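Long-range contact in probable porin (Pseudomonas aeruginosa, PDB 4FT6), which probably acts as an outer-membrane porin of the OprD family, providing a channel for the uptake of small solutes: residues A[230-235]-A[251-256]. Sequence-based numbering, arbitrary orientation.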
loop_
_atom_site.group_PDB
_atom_site.type_symbol
_atom_site.label_atom_id
_atom_site.label_comp_id
_atom_site.label_asym_id
_atom_site.label_seq_id
_atom_site.Cartn_x
_atom_site.Cartn_y
_atom_site.Cartn_z
ATOM N N ALA A 230 0.197 -20.249 -2.379
ATOM C CA ALA A 230 -0.744 -19.965 -3.460
ATOM C C ALA A 230 -1.831 -19.014 -2.968
ATOM O O ALA A 230 -2.418 -19.204 -1.895
ATOM C CB ALA A 230 -1.367 -21.249 -3.978
ATOM N N SER A 231 -2.096 -17.976 -3.747
ATOM C CA SER A 231 -3.155 -17.041 -3.404
ATOM C C SER A 231 -3.899 -16.626 -4.659
ATOM O O SER A 231 -3.305 -16.512 -5.737
ATOM C CB SER A 231 -2.588 -15.807 -2.695
ATOM O OG SER A 231 -3.502 -14.723 -2.749
ATOM N N VAL A 232 -5.203 -16.415 -4.512
ATOM C CA VAL A 232 -6.014 -15.870 -5.588
ATOM C C VAL A 232 -7.069 -14.936 -4.988
ATOM O O VAL A 232 -7.665 -15.252 -3.960
ATOM C CB VAL A 232 -6.652 -17.001 -6.426
ATOM C CG1 VAL A 232 -7.368 -17.994 -5.526
ATOM C CG2 VAL A 232 -7.592 -16.430 -7.466
ATOM N N GLY A 233 -7.264 -13.770 -5.597
ATOM C CA GLY A 233 -8.307 -12.860 -5.166
ATOM C C GLY A 233 -9.160 -12.376 -6.328
ATOM O O GLY A 233 -8.716 -12.391 -7.481
ATOM N N LEU A 234 -10.384 -11.940 -6.028
ATOM C CA LEU A 234 -11.267 -11.367 -7.040
ATOM C C LEU A 234 -11.989 -10.120 -6.529
ATOM O O LEU A 234 -12.633 -10.150 -5.478
ATOM C CB LEU A 234 -12.297 -12.397 -7.499
ATOM C CG LEU A 234 -13.254 -11.900 -8.585
ATOM C CD1 LEU A 234 -12.458 -11.518 -9.830
ATOM C CD2 LEU A 234 -14.277 -12.973 -8.905
ATOM N N PHE A 235 -11.870 -9.020 -7.266
ATOM C CA PHE A 235 -12.644 -7.822 -6.966
ATOM C C PHE A 235 -13.793 -7.746 -7.953
ATOM O O PHE A 235 -13.603 -7.945 -9.156
ATOM C CB PHE A 235 -11.801 -6.561 -7.148
ATOM C CG PHE A 235 -10.804 -6.320 -6.048
ATOM C CD1 PHE A 235 -9.527 -6.888 -6.092
ATOM C CD2 PHE A 235 -11.128 -5.489 -4.970
ATOM C CE1 PHE A 235 -8.599 -6.642 -5.062
ATOM C CE2 PHE A 235 -10.206 -5.246 -3.939
ATOM C CZ PHE A 235 -8.942 -5.817 -3.984
ATOM N N ARG A 251 -14.337 -6.108 -12.959
ATOM C CA ARG A 251 -14.058 -7.343 -12.257
ATOM C C ARG A 251 -12.539 -7.375 -12.385
ATOM O O ARG A 251 -12.003 -7.036 -13.445
ATOM C CB ARG A 251 -14.758 -8.524 -12.963
ATOM C CG ARG A 251 -14.522 -9.926 -12.368
ATOM C CD ARG A 251 -15.578 -11.005 -12.819
ATOM N NE ARG A 251 -15.714 -11.198 -14.271
ATOM C CZ ARG A 251 -15.365 -12.298 -14.948
ATOM N NH1 ARG A 251 -14.836 -13.348 -14.331
ATOM N NH2 ARG A 251 -15.547 -12.347 -16.261
ATOM N N ALA A 252 -11.834 -7.693 -11.306
ATOM C CA ALA A 252 -10.375 -7.699 -11.358
ATOM C C ALA A 252 -9.825 -8.939 -10.672
ATOM O O ALA A 252 -10.022 -9.126 -9.468
ATOM C CB ALA A 252 -9.817 -6.443 -10.703
ATOM N N LEU A 253 -9.133 -9.781 -11.438
ATOM C CA LEU A 253 -8.588 -11.035 -10.918
ATOM C C LEU A 253 -7.078 -10.948 -10.728
ATOM O O LEU A 253 -6.375 -10.310 -11.524
ATOM C CB LEU A 253 -8.919 -12.182 -11.874
ATOM C CG LEU A 253 -8.332 -13.580 -11.644
ATOM C CD1 LEU A 253 -9.108 -14.360 -10.592
ATOM C CD2 LEU A 253 -8.323 -14.345 -12.955
ATOM N N THR A 254 -6.590 -11.591 -9.672
ATOM C CA THR A 254 -5.166 -11.642 -9.372
ATOM C C THR A 254 -4.898 -12.956 -8.667
ATOM O O THR A 254 -5.784 -13.512 -8.018
ATOM C CB THR A 254 -4.714 -10.469 -8.458
ATOM O OG1 THR A 254 -3.371 -10.698 -8.012
ATOM C CG2 THR A 254 -5.614 -10.355 -7.228
ATOM N N GLY A 255 -3.680 -13.457 -8.797
ATOM C CA GLY A 255 -3.306 -14.690 -8.135
ATOM C C GLY A 255 -1.836 -14.952 -8.373
ATOM O O GLY A 255 -1.256 -14.466 -9.346
ATOM N N PHE A 256 -1.209 -15.707 -7.485
ATOM C CA PHE A 256 0.165 -16.099 -7.728
ATOM C C PHE A 256 0.459 -17.437 -7.091
ATOM O O PHE A 256 -0.342 -17.969 -6.316
ATOM C CB PHE A 256 1.129 -15.063 -7.163
ATOM C CG PHE A 256 1.090 -14.955 -5.657
ATOM C CD1 PHE A 256 1.745 -15.888 -4.859
ATOM C CD2 PHE A 256 0.420 -13.903 -5.034
ATOM C CE1 PHE A 256 1.711 -15.803 -3.473
ATOM C CE2 PHE A 256 0.391 -13.806 -3.635
ATOM C CZ PHE A 256 1.038 -14.760 -2.858
#
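In F256, chi1 of 66° sets CG between the backbone N and the carbonyl carbon, and this turn lays the phenyl ring beside the neighbouring strand, where CB of S231 meets its face. The CH-pi contact brings S231 CB to 4.1 Å from the centroid of the F256 ring, 28° off the ring normal. At the R251 end, CG of L234 stands anti to the backbone N (chi1 -179°), and the next torsion then turns CD1 across to the aliphatic part of R251, 3.6 Å from its CG. That same methyl also lies against CB of L253. On the face carrying V232, L234 and L253, the opposite one from S231 and F256, the branches of V232 and L253 meet obliquely, V232 CG2 lying 4.0 Å from L253 CD1.

The pairing illustrates how antiparallel strands alternate their ties. S231–F256, G233–T254 and F235–A252 are hydrogen-bonded pairs, each joined by two backbone bonds; F235 N to A252 O is nearly straight at 2.9 Å. Between them lie the non-hydrogen-bonded pairs V232–G255 and L234–L253, the first of which sets V232 opposite a glycine.

Side chains alternate too. On the face of S231, F235, A252, T254 and F256, CB of F235 packs 4.1 Å from CB of A252, while CG2 of T254 rests against the backbone of G233. The F235 side chain also touches I123, M279 and P288, and T254 OG1 bonds to V290 N, tying this face to loops and suggesting that it looks into the barrel. Strands 226-239 and 249-261 form a beta hairpin, and 210-223 and 264-274 extend its backbone pairing on the two flanks, as in the antiparallel beta-barrel wall found in outer-membrane porins, the OprD family included.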